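Local coordinates for serine protease inhibitor (Schistosoma haematobium, PDB 3STO), which probably inhibits serine-type endopeptidases by acting as a serpin, at residues N38-P43 with M395-M400; D162-Q167 with I187-F192; L300-D305 with Q342-K347. All coordinates share one frame; numbering follows the deposited sequence.

Interactions 2 and 3 share the large central sheet of the serpin, where strands 186-197 and 339-348 run side by side; interaction 1 belongs to the second sheet packed behind it. Interactions 1 and 3 are antiparallel strand pairs held by backbone hydrogen bonds, and they meet through side chains of Leu40, Thr41, Asn302, Leu304, Gln342 and Asn344 in the interior. Interaction 2 differs in kind: a helix rests on the other face of the central sheet, and apolar side chains do the joining. Interaction 1 is largely buried, interaction 3 has one buried and one more exposed face, and interaction 2 grades from a buried floor to a solvent-facing helix surface.

Interaction 1: N38-P43 with M395-M400; sequences NFLTCP and MAAKVM
Asn38 reaches across to the chain at Met400, just beyond the last paired residues. Its CB passes 3.8 Å from Lys398 O, and CG turns beside its own backbone N (chi1 -66°). At the tip, Asn38 OD1 accepts the N-H of Met400 at 2.8 Å, nearly in line with the side-chain C=O; the same oxygen takes Asn401 N. A short amide thus continues the ladder where the strand has ended. From there inward the pairing is antiparallel, with Phe39 opposite Lys398 and Thr41 opposite Ala396, each pair closed by two backbone hydrogen bonds. In serpin terms this joins the short strand before the helix starting near Pro43 to a C-terminal hairpin strand of the second sheet, whose other side is bonded to strand 381-387. Between those pairs, Leu40 faces the central sheet: CD1 lies 4.0 Å from Ala397 CB and 3.8 Å from CG of Met395, a selenomethionine bent at chi2 and chi3. The small alanine leaves room for these bulkier neighbours. On the face of Phe39, Thr41 and Lys398, the polar tips find their own partners: Thr41 OG1 bonds Tyr26 OH, and Lys398 NZ bonds Phe34 O.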
loop_
_atom_site.group_PDB
_atom_site.type_symbol
_atom_site.label_atom_id
_atom_site.label_comp_id
_atom_site.label_asym_id
_atom_site.label_seq_id
_atom_site.Cartn_x
_atom_site.Cartn_y
_atom_site.Cartn_z
ATOM N N ASN A 38 7.781 10.011 8.311
ATOM C CA ASN A 38 7.483 9.449 6.997
ATOM C C ASN A 38 6.325 8.429 7.123
ATOM O O ASN A 38 6.190 7.718 8.119
ATOM C CB ASN A 38 8.696 8.769 6.367
ATOM C CG ASN A 38 9.839 9.744 6.030
ATOM O OD1 ASN A 38 9.622 10.915 5.683
ATOM N ND2 ASN A 38 11.069 9.234 6.106
ATOM N N PHE A 39 5.468 8.382 6.121
ATOM C CA PHE A 39 4.395 7.419 6.125
ATOM C C PHE A 39 4.315 6.727 4.762
ATOM O O PHE A 39 4.502 7.367 3.729
ATOM C CB PHE A 39 3.060 8.091 6.463
ATOM C CG PHE A 39 1.912 7.169 6.365
ATOM C CD1 PHE A 39 1.636 6.273 7.405
ATOM C CD2 PHE A 39 1.127 7.141 5.211
ATOM C CE1 PHE A 39 0.547 5.358 7.321
ATOM C CE2 PHE A 39 0.040 6.238 5.106
ATOM C CZ PHE A 39 -0.255 5.342 6.171
ATOM N N LEU A 40 4.018 5.432 4.767
ATOM C CA LEU A 40 3.927 4.658 3.533
ATOM C C LEU A 40 2.917 3.521 3.741
ATOM O O LEU A 40 3.018 2.774 4.702
ATOM C CB LEU A 40 5.318 4.107 3.186
ATOM C CG LEU A 40 5.485 3.122 2.043
ATOM C CD1 LEU A 40 4.935 3.714 0.783
ATOM C CD2 LEU A 40 6.936 2.726 1.857
ATOM N N THR A 41 1.928 3.411 2.865
ATOM C CA THR A 41 1.004 2.295 2.925
ATOM C C THR A 41 0.364 1.888 1.582
ATOM O O THR A 41 0.148 2.715 0.688
ATOM C CB THR A 41 -0.153 2.571 3.925
ATOM O OG1 THR A 41 -0.807 1.336 4.261
ATOM C CG2 THR A 41 -1.167 3.570 3.315
ATOM N N CYS A 42 0.000 0.606 1.501
ATOM C CA CYS A 42 -0.779 0.057 0.387
ATOM C C CYS A 42 -2.135 -0.564 0.797
ATOM O O CYS A 42 -2.215 -1.725 1.214
ATOM C CB CYS A 42 0.051 -0.968 -0.370
ATOM S SG CYS A 42 -1.059 -2.021 -1.332
ATOM N N PRO A 43 -3.208 0.206 0.661
ATOM C CA PRO A 43 -4.528 -0.159 1.211
ATOM C C PRO A 43 -5.158 -1.421 0.642
ATOM O O PRO A 43 -5.959 -2.056 1.351
ATOM C CB PRO A 43 -5.404 1.052 0.870
ATOM C CG PRO A 43 -4.447 2.141 0.557
ATOM C CD PRO A 43 -3.211 1.533 0.029
HETATM N N MSE A 395 -0.734 2.982 -3.641
HETATM C CA MSE A 395 0.309 3.252 -2.664
HETATM C C MSE A 395 0.144 4.741 -2.301
HETATM O O MSE A 395 -0.026 5.593 -3.175
HETATM C CB MSE A 395 1.672 2.897 -3.249
HETATM C CG MSE A 395 2.891 3.045 -2.346
HETATM SE SE MSE A 395 3.546 4.855 -1.925
HETATM C CE MSE A 395 3.907 5.797 -3.617
ATOM N N ALA A 396 0.123 5.026 -1.001
ATOM C CA ALA A 396 0.027 6.377 -0.457
ATOM C C ALA A 396 1.215 6.600 0.489
ATOM O O ALA A 396 1.594 5.726 1.259
ATOM C CB ALA A 396 -1.332 6.592 0.290
ATOM N N ALA A 397 1.818 7.766 0.395
ATOM C CA ALA A 397 3.046 8.052 1.101
ATOM C C ALA A 397 3.141 9.524 1.461
ATOM O O ALA A 397 2.732 10.401 0.706
ATOM C CB ALA A 397 4.275 7.635 0.274
ATOM N N LYS A 398 3.703 9.782 2.628
ATOM C CA LYS A 398 4.135 11.118 2.968
ATOM C C LYS A 398 5.667 11.091 3.177
ATOM O O LYS A 398 6.206 10.291 3.959
ATOM C CB LYS A 398 3.409 11.623 4.209
ATOM C CG LYS A 398 3.908 12.988 4.671
ATOM C CD LYS A 398 3.160 13.478 5.888
ATOM C CE LYS A 398 3.495 12.656 7.114
ATOM N NZ LYS A 398 3.252 13.452 8.349
ATOM N N VAL A 399 6.364 11.967 2.473
ATOM C CA VAL A 399 7.816 12.038 2.583
ATOM C C VAL A 399 8.262 13.346 3.229
ATOM O O VAL A 399 8.227 14.421 2.618
ATOM C CB VAL A 399 8.503 11.832 1.220
ATOM C CG1 VAL A 399 9.980 11.750 1.414
ATOM C CG2 VAL A 399 7.974 10.554 0.536
HETATM N N MSE A 400 8.662 13.246 4.485
HETATM C CA MSE A 400 9.132 14.405 5.235
HETATM C C MSE A 400 10.647 14.482 5.254
HETATM O O MSE A 400 11.231 15.559 5.270
HETATM C CB MSE A 400 8.637 14.318 6.670
HETATM C CG MSE A 400 7.279 14.926 6.865
HETATM SE SE MSE A 400 6.744 14.870 8.744
HETATM C CE MSE A 400 5.021 15.759 8.513
#

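Interaction 2: D162-Q167 with I187-F192; sequences DWVDQQ and ILVNVF
Trp163 brings the CZ3/CH2 end of its indole against Val189 and Val191, the two residues of the strand whose side chains rise toward the helix. With CG anti to the backbone N (chi1 -179°), the ring system extends from the helix down to the sheet, bringing CZ3 to 3.8 Å from Val191 CG2 and 3.9 Å from Val189 CG1. The ring also meets backbone, CH2 lying 3.8 Å from Val189 O. Val191 divides its two methyls between neighbours: CG2 goes to the indole, while CG1 lies 3.9 Å from Gln167 CB. Beta-branched valines suit this place, since they favour the extended backbone and offer two short, rigid prongs. Val164 adds its CG2, 4.0 Å from Val189 CG1, the two side chains crossing at about a right angle.

Gln167, one turn after Trp163, has CG anti to its carbonyl carbon (chi1 -42°), which sets CG over the centre of the indole, 3.6 Å above the plane; the bend at chi2 then turns the amide. Phe122 meets the indole edge-to-face.

The solvent side of the helix is loose. Asp162 is exposed and Asp165, partly exposed, is poorly ordered; charged side chains suit this side, where neither reaches the strand.

Segments 162-167 and 187-192 run nearly parallel, 15° apart; helix 153-167 corresponds to helix F of serpins. Between the two segments the interface is apolar and non-directional. The polar ends anchor the helix to neighbouring strands, Trp163 NE1 to Glu144 OE1 and Gln167 OE1 to Ser118 OG. In serpins this helix is thought to be displaced for a time while the reactive-centre loop inserts into the central sheet; here those two bonds would probably have to yield, whereas the valine packing could simply part.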
loop_
_atom_site.group_PDB
_atom_site.type_symbol
_atom_site.label_atom_id
_atom_site.label_comp_id
_atom_site.label_asym_id
_atom_site.label_seq_id
_atom_site.Cartn_x
_atom_site.Cartn_y
_atom_site.Cartn_z
ATOM N N ASP A 162 12.564 -15.008 6.133
ATOM C CA ASP A 162 12.875 -15.607 4.839
ATOM C C ASP A 162 11.757 -15.434 3.839
ATOM O O ASP A 162 12.007 -15.139 2.671
ATOM C CB ASP A 162 13.233 -17.087 4.971
ATOM C CG ASP A 162 14.586 -17.295 5.641
ATOM O OD1 ASP A 162 15.430 -16.369 5.583
ATOM O OD2 ASP A 162 14.802 -18.378 6.231
ATOM N N TRP A 163 10.525 -15.623 4.292
ATOM C CA TRP A 163 9.402 -15.485 3.402
ATOM C C TRP A 163 9.378 -14.067 2.869
ATOM O O TRP A 163 9.210 -13.853 1.677
ATOM C CB TRP A 163 8.075 -15.784 4.119
ATOM C CG TRP A 163 6.899 -15.665 3.172
ATOM C CD1 TRP A 163 6.486 -16.593 2.270
ATOM C CD2 TRP A 163 6.004 -14.554 3.036
ATOM N NE1 TRP A 163 5.376 -16.153 1.596
ATOM C CE2 TRP A 163 5.059 -14.899 2.036
ATOM C CE3 TRP A 163 5.902 -13.305 3.662
ATOM C CZ2 TRP A 163 4.040 -14.032 1.623
ATOM C CZ3 TRP A 163 4.869 -12.448 3.263
ATOM C CH2 TRP A 163 3.958 -12.817 2.249
ATOM N N VAL A 164 9.536 -13.105 3.773
ATOM C CA VAL A 164 9.440 -11.712 3.419
ATOM C C VAL A 164 10.540 -11.371 2.427
ATOM O O VAL A 164 10.270 -10.876 1.332
ATOM C CB VAL A 164 9.546 -10.814 4.653
ATOM C CG1 VAL A 164 9.582 -9.353 4.234
ATOM C CG2 VAL A 164 8.357 -11.068 5.607
ATOM N N ASP A 165 11.776 -11.663 2.811
ATOM C CA ASP A 165 12.914 -11.573 1.903
ATOM C C ASP A 165 12.632 -12.146 0.497
ATOM O O ASP A 165 12.997 -11.540 -0.507
ATOM C CB ASP A 165 14.113 -12.273 2.526
ATOM C CG ASP A 165 15.390 -12.043 1.750
ATOM O OD1 ASP A 165 15.652 -12.826 0.808
ATOM O OD2 ASP A 165 16.132 -11.088 2.085
ATOM N N GLN A 166 11.965 -13.290 0.414
ATOM C CA GLN A 166 11.649 -13.870 -0.884
ATOM C C GLN A 166 10.646 -13.047 -1.691
ATOM O O GLN A 166 10.633 -13.112 -2.916
ATOM C CB GLN A 166 11.136 -15.311 -0.731
ATOM N N GLN A 167 9.798 -12.279 -1.018
ATOM C CA GLN A 167 8.746 -11.540 -1.723
ATOM C C GLN A 167 9.212 -10.147 -2.145
ATOM O O GLN A 167 8.731 -9.579 -3.127
ATOM C CB GLN A 167 7.498 -11.404 -0.844
ATOM C CG GLN A 167 7.153 -12.646 -0.096
ATOM C CD GLN A 167 6.667 -13.740 -0.998
ATOM O OE1 GLN A 167 5.933 -13.496 -1.959
ATOM N NE2 GLN A 167 7.069 -14.958 -0.701
ATOM N N ILE A 187 0.112 -15.154 12.852
ATOM C CA ILE A 187 0.561 -13.870 12.339
ATOM C C ILE A 187 0.284 -13.735 10.846
ATOM O O ILE A 187 0.580 -14.635 10.055
ATOM C CB ILE A 187 2.042 -13.689 12.568
ATOM C CG1 ILE A 187 2.321 -13.483 14.071
ATOM C CG2 ILE A 187 2.556 -12.515 11.709
ATOM C CD1 ILE A 187 3.790 -13.263 14.387
ATOM N N LEU A 188 -0.327 -12.622 10.480
ATOM C CA LEU A 188 -0.548 -12.273 9.073
ATOM C C LEU A 188 0.446 -11.191 8.647
ATOM O O LEU A 188 0.676 -10.215 9.388
ATOM C CB LEU A 188 -1.961 -11.747 8.862
ATOM C CG LEU A 188 -3.156 -12.621 9.229
ATOM C CD1 LEU A 188 -4.436 -11.817 9.039
ATOM C CD2 LEU A 188 -3.155 -13.851 8.375
ATOM N N VAL A 189 1.028 -11.392 7.466
ATOM C CA VAL A 189 2.044 -10.517 6.887
ATOM C C VAL A 189 1.658 -10.156 5.442
ATOM O O VAL A 189 1.517 -11.022 4.586
ATOM C CB VAL A 189 3.465 -11.167 6.899
ATOM C CG1 VAL A 189 4.509 -10.166 6.445
ATOM C CG2 VAL A 189 3.839 -11.641 8.287
ATOM N N ASN A 190 1.451 -8.871 5.182
ATOM C CA ASN A 190 1.212 -8.403 3.818
ATOM C C ASN A 190 2.420 -7.664 3.181
ATOM O O ASN A 190 3.064 -6.819 3.794
ATOM C CB ASN A 190 -0.075 -7.557 3.702
ATOM C CG ASN A 190 -0.328 -7.099 2.252
ATOM O OD1 ASN A 190 -0.083 -5.944 1.881
ATOM N ND2 ASN A 190 -0.776 -8.029 1.422
ATOM N N VAL A 191 2.724 -8.048 1.953
ATOM C CA VAL A 191 3.770 -7.445 1.160
ATOM C C VAL A 191 3.167 -6.926 -0.142
ATOM O O VAL A 191 2.435 -7.643 -0.848
ATOM C CB VAL A 191 4.875 -8.460 0.813
ATOM C CG1 VAL A 191 5.820 -7.881 -0.233
ATOM C CG2 VAL A 191 5.629 -8.890 2.064
ATOM N N PHE A 192 3.459 -5.678 -0.472
ATOM C CA PHE A 192 2.967 -5.148 -1.739
ATOM C C PHE A 192 4.103 -4.545 -2.536
ATOM O O PHE A 192 4.611 -3.462 -2.219
ATOM C CB PHE A 192 1.879 -4.117 -1.507
ATOM C CG PHE A 192 0.959 -3.928 -2.679
ATOM C CD1 PHE A 192 1.238 -2.963 -3.655
ATOM C CD2 PHE A 192 -0.208 -4.695 -2.790
ATOM C CE1 PHE A 192 0.362 -2.783 -4.727
ATOM C CE2 PHE A 192 -1.094 -4.517 -3.846
ATOM C CZ PHE A 192 -0.820 -3.563 -4.819
#

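Interaction 3: L300-D305 with Q342-K347; sequences LKNTLD and QTNVLK
Asn302 and Asn344 lie side by side with their amide planes 53° apart, and Asn344 ND2 gives a hydrogen to Asn302 OD1 at 3.1 Å, in the carbonyl plane and on a lone pair. ND2 of Asn344 also donates to Gln342 OE1 on its own strand, arriving above the glutamine's carbonyl plane; both acceptors lie close to the plane of the Asn344 amide. Asn302 can face its partner because CG sits between its backbone N and carbonyl carbon (chi1 87°); its own ND2 bonds Leu40 O. The extended Gln342 carries its amide inward, where NE2 meets Cys42 O and Asn190 OD1, and OE1 also meets Thr41 OG1. An amide suits such a buried place because its N-H groups and its oxygen can both be satisfied.

These antiparallel strands are neighbours in the central serpin sheet, and strand 339-348 leads toward the reactive-centre loop. Leu300/Leu346, Asn302/Asn344 and Leu304/Gln342 are pairs with two backbone hydrogen bonds each; Lys301/Val345 and Thr303/Thr343 are the non-hydrogen-bonded pairs between them. On the amides' face Leu300 CB packs 4.4 Å from Leu346 CB, and Leu304 lies alongside Gln342, pointing the same way. On the other face Lys301 CG and Val345 CG2 are 4.1 Å apart, while the lysine's NZ leaves for Leu171 O. Thr343 CG2 meets Val164 and Val191 beneath helix 153-167.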
loop_
_atom_site.group_PDB
_atom_site.type_symbol
_atom_site.label_atom_id
_atom_site.label_comp_id
_atom_site.label_asym_id
_atom_site.label_seq_id
_atom_site.Cartn_x
_atom_site.Cartn_y
_atom_site.Cartn_z
ATOM N N LEU A 300 12.021 4.643 0.945
ATOM C CA LEU A 300 11.370 4.378 2.239
ATOM C C LEU A 300 11.083 2.913 2.437
ATOM O O LEU A 300 10.553 2.228 1.545
ATOM C CB LEU A 300 10.020 5.087 2.404
ATOM C CG LEU A 300 9.798 6.543 2.088
ATOM C CD1 LEU A 300 8.421 6.916 2.607
ATOM C CD2 LEU A 300 10.894 7.416 2.680
ATOM N N LYS A 301 11.402 2.452 3.634
ATOM C CA LYS A 301 10.943 1.157 4.135
ATOM C C LYS A 301 10.088 1.349 5.380
ATOM O O LYS A 301 10.285 2.279 6.148
ATOM C CB LYS A 301 12.139 0.269 4.440
ATOM C CG LYS A 301 12.782 -0.096 3.182
ATOM C CD LYS A 301 14.066 -0.897 3.346
ATOM C CE LYS A 301 14.816 -0.805 2.002
ATOM N NZ LYS A 301 16.059 -1.706 1.885
ATOM N N ASN A 302 9.129 0.471 5.592
ATOM C CA ASN A 302 8.406 0.531 6.840
ATOM C C ASN A 302 7.624 -0.733 7.122
ATOM O O ASN A 302 7.384 -1.551 6.219
ATOM C CB ASN A 302 7.540 1.799 6.925
ATOM C CG ASN A 302 6.181 1.635 6.311
ATOM O OD1 ASN A 302 5.888 0.652 5.617
ATOM N ND2 ASN A 302 5.331 2.600 6.564
ATOM N N THR A 303 7.254 -0.879 8.385
ATOM C CA THR A 303 6.485 -2.023 8.880
ATOM C C THR A 303 5.325 -1.460 9.674
ATOM O O THR A 303 5.520 -0.749 10.650
ATOM C CB THR A 303 7.312 -2.846 9.850
ATOM O OG1 THR A 303 8.433 -3.417 9.166
ATOM C CG2 THR A 303 6.467 -3.960 10.426
ATOM N N LEU A 304 4.111 -1.718 9.229
ATOM C CA LEU A 304 2.951 -1.250 9.972
ATOM C C LEU A 304 2.319 -2.389 10.755
ATOM O O LEU A 304 2.172 -3.515 10.228
ATOM C CB LEU A 304 1.911 -0.704 9.013
ATOM C CG LEU A 304 2.182 0.609 8.313
ATOM C CD1 LEU A 304 1.001 0.870 7.411
ATOM C CD2 LEU A 304 2.352 1.702 9.350
ATOM N N ASP A 305 1.957 -2.089 12.003
ATOM C CA ASP A 305 1.072 -2.932 12.815
ATOM C C ASP A 305 -0.319 -2.407 12.554
ATOM O O ASP A 305 -0.652 -1.294 12.953
ATOM C CB ASP A 305 1.406 -2.805 14.307
ATOM C CG ASP A 305 0.285 -3.345 15.226
ATOM O OD1 ASP A 305 -0.579 -4.144 14.769
ATOM O OD2 ASP A 305 0.266 -2.973 16.427
ATOM N N GLN A 342 1.925 -5.027 7.811
ATOM C CA GLN A 342 2.288 -4.682 6.433
ATOM C C GLN A 342 3.724 -4.117 6.357
ATOM O O GLN A 342 4.105 -3.222 7.103
ATOM C CB GLN A 342 1.268 -3.730 5.780
ATOM C CG GLN A 342 1.630 -3.376 4.346
ATOM C CD GLN A 342 0.599 -2.461 3.694
ATOM O OE1 GLN A 342 0.568 -1.255 3.950
ATOM N NE2 GLN A 342 -0.249 -3.029 2.847
ATOM N N THR A 343 4.527 -4.678 5.476
ATOM C CA THR A 343 5.869 -4.212 5.314
ATOM C C THR A 343 6.015 -3.716 3.872
ATOM O O THR A 343 5.695 -4.452 2.922
ATOM C CB THR A 343 6.892 -5.290 5.686
ATOM O OG1 THR A 343 8.219 -4.805 5.413
ATOM C CG2 THR A 343 6.658 -6.546 4.903
ATOM N N ASN A 344 6.454 -2.458 3.733
ATOM C CA ASN A 344 6.468 -1.737 2.452
ATOM C C ASN A 344 7.860 -1.200 2.083
ATOM O O ASN A 344 8.692 -0.900 2.946
ATOM C CB ASN A 344 5.481 -0.549 2.474
ATOM C CG ASN A 344 4.050 -0.962 2.787
ATOM O OD1 ASN A 344 3.370 -1.543 1.946
ATOM N ND2 ASN A 344 3.583 -0.656 4.002
ATOM N N VAL A 345 8.106 -1.070 0.788
ATOM C CA VAL A 345 9.289 -0.358 0.300
ATOM C C VAL A 345 8.924 0.543 -0.871
ATOM O O VAL A 345 8.181 0.133 -1.758
ATOM C CB VAL A 345 10.430 -1.294 -0.101
ATOM C CG1 VAL A 345 9.935 -2.382 -1.036
ATOM C CG2 VAL A 345 11.586 -0.478 -0.733
ATOM N N LEU A 346 9.410 1.784 -0.818
ATOM C CA LEU A 346 9.291 2.746 -1.911
ATOM C C LEU A 346 10.691 3.215 -2.259
ATOM O O LEU A 346 11.282 4.014 -1.540
ATOM C CB LEU A 346 8.430 3.954 -1.500
ATOM C CG LEU A 346 8.145 5.068 -2.539
ATOM C CD1 LEU A 346 7.428 4.548 -3.793
ATOM C CD2 LEU A 346 7.320 6.206 -1.928
ATOM N N LYS A 347 11.232 2.688 -3.348
ATOM C CA LYS A 347 12.547 3.090 -3.840
ATOM C C LYS A 347 12.448 3.880 -5.164
ATOM O O LYS A 347 12.053 3.341 -6.212
ATOM C CB LYS A 347 13.434 1.857 -3.986
ATOM C CG LYS A 347 14.685 2.075 -4.761
ATOM C CD LYS A 347 15.426 0.765 -4.911
ATOM C CE LYS A 347 16.605 0.900 -5.876
ATOM N NZ LYS A 347 17.020 -0.423 -6.439
#